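Local coordinates for protein dextranase (Pseudarthrobacter oxydans, PDB 6NZS) that hydrolyses internal alpha-1,6-glucosidic linkages in dextran, using a parallel beta-helix fold preceded by an N-terminal Ig-like domain, at residues 289-294 / 363-368; 369-374 / 389-394. All blocks are in the same frame, centred on the assembly; numbering follows the deposited sequence.

Interaction 1: residues 289-294 / 363-368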
ATOM      1  N   TYR A 289     -12.571  -6.390  12.656  1.00 14.60           N
ATOM      2  CA  TYR A 289     -11.553  -6.718  13.643  1.00 14.99           C
ATOM      3  C   TYR A 289     -11.066  -5.458  14.344  1.00 16.18           C
ATOM      4  O   TYR A 289     -10.882  -4.412  13.716  1.00 15.12           O
ATOM      5  CB  TYR A 289     -10.366  -7.427  12.987  1.00 14.97           C
ATOM      6  CG  TYR A 289     -10.728  -8.719  12.285  1.00 15.29           C
ATOM      7  CD1 TYR A 289     -11.227  -9.802  12.999  1.00 16.21           C
ATOM      8  CD2 TYR A 289     -10.568  -8.854  10.913  1.00 13.57           C
ATOM      9  CE1 TYR A 289     -11.566 -10.980  12.369  1.00 15.37           C
ATOM     10  CE2 TYR A 289     -10.893 -10.029  10.273  1.00 14.52           C
ATOM     11  CZ  TYR A 289     -11.393 -11.088  11.004  1.00 14.96           C
ATOM     12  OH  TYR A 289     -11.727 -12.255  10.350  1.00 15.45           O
ATOM     13  N   VAL A 290     -10.860  -5.572  15.657  1.00 15.73           N
ATOM     14  CA  VAL A 290     -10.251  -4.496  16.428  1.00 16.37           C
ATOM     15  C   VAL A 290      -8.778  -4.372  16.052  1.00 15.42           C
ATOM     16  O   VAL A 290      -8.142  -5.334  15.599  1.00 14.21           O
ATOM     17  CB  VAL A 290     -10.431  -4.782  17.933  1.00 15.90           C
ATOM     18  CG1 VAL A 290      -9.600  -5.996  18.359  1.00 16.71           C
ATOM     19  CG2 VAL A 290     -10.075  -3.569  18.774  1.00 15.58           C
ATOM     20  N   TYR A 291      -8.230  -3.168  16.221  1.00 13.32           N
ATOM     21  CA  TYR A 291      -6.791  -2.968  16.099  1.00 13.74           C
ATOM     22  C   TYR A 291      -6.060  -3.995  16.945  1.00 16.12           C
ATOM     23  O   TYR A 291      -6.395  -4.199  18.113  1.00 15.24           O
ATOM     24  CB  TYR A 291      -6.437  -1.578  16.622  1.00 13.92           C
ATOM     25  CG  TYR A 291      -4.960  -1.241  16.650  1.00 14.07           C
ATOM     26  CD1 TYR A 291      -4.189  -1.286  15.493  1.00 14.16           C
ATOM     27  CD2 TYR A 291      -4.339  -0.851  17.835  1.00 14.33           C
ATOM     28  CE1 TYR A 291      -2.851  -0.951  15.514  1.00 12.78           C
ATOM     29  CE2 TYR A 291      -3.002  -0.515  17.868  1.00 14.16           C
ATOM     30  CZ  TYR A 291      -2.252  -0.562  16.707  1.00 13.41           C
ATOM     31  OH  TYR A 291      -0.916  -0.220  16.746  1.00 16.33           O
ATOM     32  N   GLU A 292      -5.051  -4.635  16.351  1.00 14.21           N
ATOM     33  CA  GLU A 292      -4.241  -5.633  17.053  1.00 16.52           C
ATOM     34  C   GLU A 292      -5.117  -6.732  17.650  1.00 19.41           C
ATOM     35  O   GLU A 292      -4.892  -7.196  18.773  1.00 19.43           O
ATOM     36  CB  GLU A 292      -3.333  -4.993  18.109  1.00 17.12           C
ATOM     37  CG  GLU A 292      -2.034  -4.404  17.567  1.00 19.47           C
ATOM     38  CD  GLU A 292      -1.153  -3.811  18.656  1.00 17.38           C
ATOM     39  OE1 GLU A 292      -1.705  -3.254  19.628  1.00 19.15           O
ATOM     40  OE2 GLU A 292       0.089  -3.900  18.543  1.00 18.98           O
ATOM     41  N   ALA A 293      -6.131  -7.151  16.894  1.00 18.43           N
ATOM     42  CA  ALA A 293      -6.948  -8.292  17.287  1.00 18.95           C
ATOM     43  C   ALA A 293      -6.063  -9.523  17.438  1.00 19.04           C
ATOM     44  O   ALA A 293      -5.435  -9.968  16.475  1.00 19.77           O
ATOM     45  CB  ALA A 293      -8.032  -8.537  16.237  1.00 19.65           C
ATOM     46  N   ASP A 294      -5.989 -10.055  18.660  1.00 22.59           N
ATOM     47  CA  ASP A 294      -5.036 -11.103  19.008  1.00 22.60           C
ATOM     48  C   ASP A 294      -5.757 -12.443  19.081  1.00 24.64           C
ATOM     49  O   ASP A 294      -6.728 -12.591  19.831  1.00 24.78           O
ATOM     50  CB  ASP A 294      -4.365 -10.783  20.347  1.00 25.09           C
ATOM     51  CG  ASP A 294      -3.101 -11.606  20.590  1.00 27.14           C
ATOM     52  OD1 ASP A 294      -2.847 -12.572  19.836  1.00 26.07           O
ATOM     53  OD2 ASP A 294      -2.353 -11.283  21.544  1.00 29.34           O
ATOM     54  N   SER A 363      -5.920   1.851   5.179  1.00 10.20           N
ATOM     55  CA  SER A 363      -4.908   1.416   6.146  1.00 10.41           C
ATOM     56  C   SER A 363      -4.693   2.502   7.206  1.00 10.49           C
ATOM     57  O   SER A 363      -3.653   3.160   7.289  1.00 12.63           O
ATOM     58  CB  SER A 363      -3.616   1.060   5.424  1.00 11.38           C
ATOM     59  OG  SER A 363      -3.803  -0.072   4.588  1.00 16.66           O
ATOM     60  N   TRP A 364      -5.714   2.671   8.052  1.00  9.31           N
ATOM     61  CA  TRP A 364      -5.718   3.787   8.995  1.00  9.42           C
ATOM     62  C   TRP A 364      -4.824   3.551  10.209  1.00 10.93           C
ATOM     63  O   TRP A 364      -4.168   4.486  10.679  1.00 10.75           O
ATOM     64  CB  TRP A 364      -7.150   4.068   9.445  1.00 11.34           C
ATOM     65  CG  TRP A 364      -8.097   4.252   8.301  1.00  9.06           C
ATOM     66  CD1 TRP A 364      -9.058   3.371   7.874  1.00  9.98           C
ATOM     67  CD2 TRP A 364      -8.177   5.387   7.430  1.00  9.62           C
ATOM     68  NE1 TRP A 364      -9.733   3.893   6.798  1.00  9.25           N
ATOM     69  CE2 TRP A 364      -9.216   5.128   6.504  1.00  8.12           C
ATOM     70  CE3 TRP A 364      -7.484   6.598   7.349  1.00  9.57           C
ATOM     71  CZ2 TRP A 364      -9.569   6.037   5.502  1.00  9.10           C
ATOM     72  CZ3 TRP A 364      -7.832   7.507   6.351  1.00  9.47           C
ATOM     73  CH2 TRP A 364      -8.865   7.218   5.442  1.00  8.84           C
ATOM     74  N   TYR A 365      -4.815   2.329  10.742  1.00 10.51           N
ATOM     75  CA  TYR A 365      -4.040   2.026  11.938  1.00 11.98           C
ATOM     76  C   TYR A 365      -2.550   1.968  11.610  1.00 12.41           C
ATOM     77  O   TYR A 365      -2.154   1.681  10.480  1.00 11.99           O
ATOM     78  CB  TYR A 365      -4.443   0.646  12.470  1.00 11.28           C
ATOM     79  CG  TYR A 365      -5.859   0.516  12.984  1.00 10.17           C
ATOM     80  CD1 TYR A 365      -6.355   1.379  13.964  1.00 11.33           C
ATOM     81  CD2 TYR A 365      -6.700  -0.479  12.493  1.00 10.35           C
ATOM     82  CE1 TYR A 365      -7.650   1.243  14.436  1.00 11.98           C
ATOM     83  CE2 TYR A 365      -7.998  -0.623  12.959  1.00 10.85           C
ATOM     84  CZ  TYR A 365      -8.469   0.246  13.927  1.00 11.08           C
ATOM     85  OH  TYR A 365      -9.766   0.107  14.390  1.00 13.31           O
ATOM     86  N   TRP A 366      -1.717   2.215  12.627  1.00 12.45           N
ATOM     87  CA  TRP A 366      -0.324   1.805  12.543  1.00 12.52           C
ATOM     88  C   TRP A 366      -0.252   0.298  12.311  1.00 13.08           C
ATOM     89  O   TRP A 366      -1.219  -0.441  12.521  1.00 12.95           O
ATOM     90  CB  TRP A 366       0.392   2.085  13.870  1.00 14.82           C
ATOM     91  CG  TRP A 366       0.689   3.521  14.135  1.00 15.19           C
ATOM     92  CD1 TRP A 366       0.876   4.507  13.209  1.00 13.22           C
ATOM     93  CD2 TRP A 366       0.826   4.146  15.419  1.00 16.22           C
ATOM     94  NE1 TRP A 366       1.126   5.706  13.838  1.00 17.11           N
ATOM     95  CE2 TRP A 366       1.103   5.510  15.194  1.00 17.65           C
ATOM     96  CE3 TRP A 366       0.735   3.684  16.736  1.00 18.17           C
ATOM     97  CZ2 TRP A 366       1.287   6.423  16.239  1.00 20.22           C
ATOM     98  CZ3 TRP A 366       0.930   4.597  17.778  1.00 20.69           C
ATOM     99  CH2 TRP A 366       1.200   5.946  17.518  1.00 21.87           C
ATOM    100  N   GLN A 367       0.929  -0.163  11.899  1.00 11.99           N
ATOM    101  CA  GLN A 367       1.217  -1.583  11.715  1.00 13.09           C
ATOM    102  C   GLN A 367       0.383  -2.208  10.605  1.00 13.01           C
ATOM    103  O   GLN A 367       0.208  -3.430  10.558  1.00 16.27           O
ATOM    104  CB  GLN A 367       1.110  -2.372  13.031  1.00 15.01           C
ATOM    105  CG  GLN A 367       1.879  -1.708  14.176  1.00 15.60           C
ATOM    106  CD  GLN A 367       1.892  -2.541  15.442  1.00 20.27           C
ATOM    107  OE1 GLN A 367       1.031  -2.394  16.309  1.00 24.27           O
ATOM    108  NE2 GLN A 367       2.871  -3.428  15.548  1.00 19.72           N
ATOM    109  N   THR A 368      -0.126  -1.384   9.688  1.00 10.61           N
ATOM    110  CA  THR A 368      -0.827  -1.877   8.506  1.00 11.63           C
ATOM    111  C   THR A 368       0.156  -2.016   7.344  1.00 13.03           C
ATOM    112  O   THR A 368      -0.015  -1.453   6.272  1.00 16.53           O
ATOM    113  CB  THR A 368      -2.008  -0.973   8.176  1.00 10.65           C
ATOM    114  OG1 THR A 368      -1.588   0.402   8.169  1.00 11.10           O
ATOM    115  CG2 THR A 368      -3.086  -1.160   9.231  1.00 12.26           C
TER
HETATM  116  O   HOH W   1     -11.407  -1.697  13.575  1.00 16.33           O
HETATM  117  O   HOH W   2      -9.742  -0.565  17.039  1.00 13.79           O

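Interaction 2: residues 369-374 / 389-394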
ATOM      1  N   ASP A 369       1.199  -2.807   7.599  1.00 14.07           N
ATOM      2  CA  ASP A 369       2.286  -3.007   6.647  1.00 15.54           C
ATOM      3  C   ASP A 369       1.748  -3.475   5.305  1.00 16.82           C
ATOM      4  O   ASP A 369       0.820  -4.293   5.241  1.00 17.02           O
ATOM      5  CB  ASP A 369       3.221  -4.123   7.138  1.00 16.22           C
ATOM      6  CG  ASP A 369       3.910  -3.826   8.477  1.00 16.93           C
ATOM      7  OD1 ASP A 369       3.463  -2.948   9.254  1.00 17.54           O
ATOM      8  OD2 ASP A 369       4.918  -4.523   8.763  1.00 18.60           O
ATOM      9  N   GLY A 370       2.374  -2.982   4.232  1.00 11.36           N
ATOM     10  CA  GLY A 370       2.168  -3.506   2.898  1.00 13.39           C
ATOM     11  C   GLY A 370       2.810  -4.867   2.704  1.00 15.74           C
ATOM     12  O   GLY A 370       3.000  -5.634   3.657  1.00 16.15           O
ATOM     13  N   ILE A 371       3.203  -5.167   1.519  1.00 13.32           N
ATOM     14  CA  ILE A 371       3.512  -6.556   1.208  1.00 12.77           C
ATOM     15  C   ILE A 371       4.985  -6.850   1.442  1.00 12.60           C
ATOM     16  O   ILE A 371       5.864  -6.002   1.267  1.00 13.24           O
ATOM     17  CB  ILE A 371       3.059  -6.900  -0.225  1.00 12.66           C
ATOM     18  CG1 ILE A 371       2.958  -8.425  -0.419  1.00 14.04           C
ATOM     19  CG2 ILE A 371       3.995  -6.258  -1.245  1.00 13.79           C
ATOM     20  CD1 ILE A 371       2.161  -8.835  -1.634  1.00 17.61           C
ATOM     21  N   GLU A 372       5.249  -8.091   1.836  1.00 12.98           N
ATOM     22  CA  GLU A 372       6.589  -8.657   1.869  1.00 13.04           C
ATOM     23  C   GLU A 372       6.639  -9.748   0.806  1.00 14.39           C
ATOM     24  O   GLU A 372       5.924 -10.755   0.908  1.00 15.43           O
ATOM     25  CB  GLU A 372       6.891  -9.226   3.257  1.00 14.21           C
ATOM     26  CG  GLU A 372       8.306  -9.800   3.409  1.00 13.73           C
ATOM     27  CD  GLU A 372       8.635 -10.214   4.837  1.00 14.59           C
ATOM     28  OE1 GLU A 372       7.954  -9.741   5.777  1.00 14.99           O
ATOM     29  OE2 GLU A 372       9.584 -11.019   5.012  1.00 14.07           O
ATOM     30  N   LEU A 373       7.449  -9.533  -0.227  1.00 12.07           N
ATOM     31  CA  LEU A 373       7.623 -10.512  -1.294  1.00 12.34           C
ATOM     32  C   LEU A 373       8.791 -11.423  -0.934  1.00 12.31           C
ATOM     33  O   LEU A 373       9.903 -10.949  -0.682  1.00 12.72           O
ATOM     34  CB  LEU A 373       7.859  -9.818  -2.635  1.00 12.06           C
ATOM     35  CG  LEU A 373       6.674  -8.958  -3.097  1.00 14.61           C
ATOM     36  CD1 LEU A 373       7.133  -7.987  -4.160  1.00 15.87           C
ATOM     37  CD2 LEU A 373       5.574  -9.844  -3.641  1.00 19.11           C
ATOM     38  N   TYR A 374       8.528 -12.725  -0.896  1.00 12.22           N
ATOM     39  CA  TYR A 374       9.540 -13.690  -0.499  1.00 11.90           C
ATOM     40  C   TYR A 374      10.458 -14.017  -1.682  1.00 10.83           C
ATOM     41  O   TYR A 374      10.219 -13.603  -2.818  1.00 11.99           O
ATOM     42  CB  TYR A 374       8.873 -14.891   0.188  1.00 14.45           C
ATOM     43  CG  TYR A 374       8.297 -14.439   1.519  1.00 13.65           C
ATOM     44  CD1 TYR A 374       7.072 -13.760   1.585  1.00 15.12           C
ATOM     45  CD2 TYR A 374       9.003 -14.606   2.700  1.00 16.72           C
ATOM     46  CE1 TYR A 374       6.561 -13.296   2.803  1.00 15.57           C
ATOM     47  CE2 TYR A 374       8.497 -14.148   3.921  1.00 16.13           C
ATOM     48  CZ  TYR A 374       7.278 -13.492   3.962  1.00 14.37           C
ATOM     49  OH  TYR A 374       6.786 -13.039   5.172  1.00 15.89           O
ATOM     50  N   ASP A 389       5.612   0.391   7.069  1.00 11.09           N
ATOM     51  CA  ASP A 389       6.455  -0.030   5.946  1.00 10.16           C
ATOM     52  C   ASP A 389       5.576  -0.488   4.797  1.00 11.83           C
ATOM     53  O   ASP A 389       4.715  -1.349   4.982  1.00 11.26           O
ATOM     54  CB  ASP A 389       7.310  -1.236   6.365  1.00 11.67           C
ATOM     55  CG  ASP A 389       8.290  -0.926   7.469  1.00 13.25           C
ATOM     56  OD1 ASP A 389       8.830   0.197   7.510  1.00 13.20           O
ATOM     57  OD2 ASP A 389       8.531  -1.835   8.303  1.00 14.17           O
ATOM     58  N   VAL A 390       5.785   0.088   3.609  1.00  9.74           N
ATOM     59  CA  VAL A 390       4.904  -0.224   2.484  1.00 10.21           C
ATOM     60  C   VAL A 390       5.445  -1.393   1.670  1.00 12.38           C
ATOM     61  O   VAL A 390       4.740  -2.389   1.433  1.00 14.41           O
ATOM     62  CB  VAL A 390       4.647   0.995   1.576  1.00  8.87           C
ATOM     63  CG1 VAL A 390       3.579   0.634   0.526  1.00 11.12           C
ATOM     64  CG2 VAL A 390       4.218   2.227   2.385  1.00 10.38           C
ATOM     65  N   LEU A 391       6.671  -1.259   1.188  1.00 11.44           N
ATOM     66  CA  LEU A 391       7.341  -2.311   0.431  1.00 10.98           C
ATOM     67  C   LEU A 391       8.469  -2.853   1.302  1.00 10.46           C
ATOM     68  O   LEU A 391       9.492  -2.185   1.496  1.00 10.94           O
ATOM     69  CB  LEU A 391       7.875  -1.777  -0.894  1.00 12.23           C
ATOM     70  CG  LEU A 391       6.796  -1.236  -1.837  1.00 11.64           C
ATOM     71  CD1 LEU A 391       7.432  -0.750  -3.129  1.00 11.35           C
ATOM     72  CD2 LEU A 391       5.715  -2.291  -2.119  1.00 12.58           C
ATOM     73  N   LYS A 392       8.283  -4.070   1.811  1.00 11.07           N
ATOM     74  CA  LYS A 392       9.245  -4.709   2.702  1.00 11.26           C
ATOM     75  C   LYS A 392      10.178  -5.543   1.835  1.00 11.38           C
ATOM     76  O   LYS A 392       9.842  -6.656   1.418  1.00 12.76           O
ATOM     77  CB  LYS A 392       8.507  -5.526   3.754  1.00 11.88           C
ATOM     78  CG  LYS A 392       7.776  -4.622   4.755  1.00 13.60           C
ATOM     79  CD  LYS A 392       6.519  -5.268   5.326  1.00 17.05           C
ATOM     80  CE  LYS A 392       6.861  -6.355   6.333  1.00 19.35           C
ATOM     81  NZ  LYS A 392       5.691  -6.753   7.179  1.00 16.81           N
ATOM     82  N   MET A 393      11.352  -4.983   1.559  1.00 11.08           N
ATOM     83  CA  MET A 393      12.306  -5.550   0.608  1.00 12.02           C
ATOM     84  C   MET A 393      13.319  -6.356   1.415  1.00 11.83           C
ATOM     85  O   MET A 393      14.428  -5.910   1.709  1.00 12.65           O
ATOM     86  CB  MET A 393      12.964  -4.435  -0.202  1.00 13.69           C
ATOM     87  CG  MET A 393      11.969  -3.475  -0.862  1.00 12.30           C
ATOM     88  SD  MET A 393      10.668  -4.288  -1.815  1.00 12.03           S
ATOM     89  CE  MET A 393      11.628  -5.151  -3.065  1.00 11.30           C
ATOM     90  N   TYR A 394      12.910  -7.569   1.783  1.00 12.20           N
ATOM     91  CA  TYR A 394      13.661  -8.376   2.731  1.00 11.34           C
ATOM     92  C   TYR A 394      14.266  -9.623   2.105  1.00 12.81           C
ATOM     93  O   TYR A 394      14.848 -10.431   2.837  1.00 13.83           O
ATOM     94  CB  TYR A 394      12.757  -8.817   3.893  1.00 11.93           C
ATOM     95  CG  TYR A 394      12.195  -7.706   4.773  1.00 11.76           C
ATOM     96  CD1 TYR A 394      12.652  -6.390   4.673  1.00 13.37           C
ATOM     97  CD2 TYR A 394      11.206  -7.988   5.704  1.00 13.43           C
ATOM     98  CE1 TYR A 394      12.128  -5.384   5.488  1.00 12.99           C
ATOM     99  CE2 TYR A 394      10.682  -7.001   6.519  1.00 12.69           C
ATOM    100  CZ  TYR A 394      11.148  -5.700   6.411  1.00 12.53           C
ATOM    101  OH  TYR A 394      10.600  -4.724   7.230  1.00 13.81           O
TER
HETATM  102  O   HOH W   3       2.934  -7.397   5.891  1.00 16.92           O
HETATM  103  O   HOH W   4       7.908  -6.696  -0.920  1.00 14.22           O
HETATM  104  O   HOH W   5       5.263  -9.773   6.774  1.00 17.70           O
HETATM  105  O   HOH W   6      10.839  -8.550  -0.345  1.00 16.68           O

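Interaction 1: residues 289-294 / 363-368
Tyr-291 packs against one face of the Tyr-365 ring, and these two side chains make the apolar centre of the contact. CB of Tyr-291 sits over the middle of that face, 3.8 Å from the centroid of the Tyr-365 ring, in a CH-pi contact. The side chains run past each other in opposite directions, and Tyr-291 CD1 comes to 3.5 Å from Tyr-365 CG. The ring planes are inclined at 36°, an oblique aromatic pair. Setting CG of Tyr-291 opposite its backbone N (chi1 176°) carries the ring along this path to Trp-366, whose carbonyl O lies at the ring edge, 3.4 Å from Tyr-291 CE1. CG of the neighbouring Glu-292 covers one face of the Tyr-291 ring, while its carboxylate is held by a salt bridge to Lys-71.

Two waters add polar links, and the hydroxyl of Tyr-365 meets both. One donates to Tyr-289 O at 2.8 Å. The other accepts from Tyr-291 N at 3.1 Å. With an alanine in place of Tyr-365, CB of Tyr-291 would probably lose the face it rests on, and both waters their shared hydroxyl.

Each loop is also braced internally. A type II turn from Val-290 to Ala-293 presents Tyr-291 and Glu-292 side by side, and in the other loop Thr-368 OG1 donates to Tyr-365 O at 2.7 Å, with its hydroxyl almost in line with the carbonyl.

This is packing between two irregular loops of the solenoid, 289-294 and 363-368. Ring and methylene surfaces supply much of the direct touch, and the single hydroxyl of Tyr-365, acting through two waters, links its loop to backbone atoms at either end of Val-290.

Interaction 2: residues 369-374 / 389-394
Lys-392 reaches from one short strand of a parallel beta-helix to acidic side chains on and just before the adjacent one, with Asp-369 and Glu-372 as its main neighbours. Its chain bends at chi3 (74°), which brings NZ up to Asp-369; there NZ of Lys-392 makes a 2.8 Å salt bridge with Asp-369 OD2, which accepts through its anti lone pair. Glu-372 flanks the lysine more loosely: its OE1 is 3.6 Å from Lys-392 CE and is probably linked to NZ through a water. The other oxygen, OE2, is bonded by His-395. Beyond the lysine, Tyr-394 brings the edge of its ring to the Glu-372 carboxylate, the two planes 69° apart, while Lys-392 CB lies over one ring face.

Beneath these side chains the strands pair loosely in parallel. Gly-370 N donates to Asp-389 O at 3.0 Å, and Lys-392 N to Ile-371 O at 3.1 Å. Between them Gly-370 CA passes so near Val-390 O that any CB would collide with it. Farther along, the backbones diverge and a water fills in, donating to Ile-371 O and Lys-392 O and accepting from Leu-373 N at 3.0 Å.

Along the chain, the loop after strand 283-285 supplies 289-294, and interaction 1 closes when the chain, having run through strands 316-320, 325-335, 342-346 and 351-361, returns in the loop 363-368. The next residue opens interaction 2: 369-374 carries strand 371-372, and after strands 377-380 and 382-386 the chain comes back at 389-394, a much shorter circuit. The two contacts follow in series, neither nested nor crossed, with centres about 17 Å apart. Interaction 1 ties two loops of the solenoid together; interaction 2 joins strand 371-372, an edge strand of its parallel sheet within this chain, to strand 391-392.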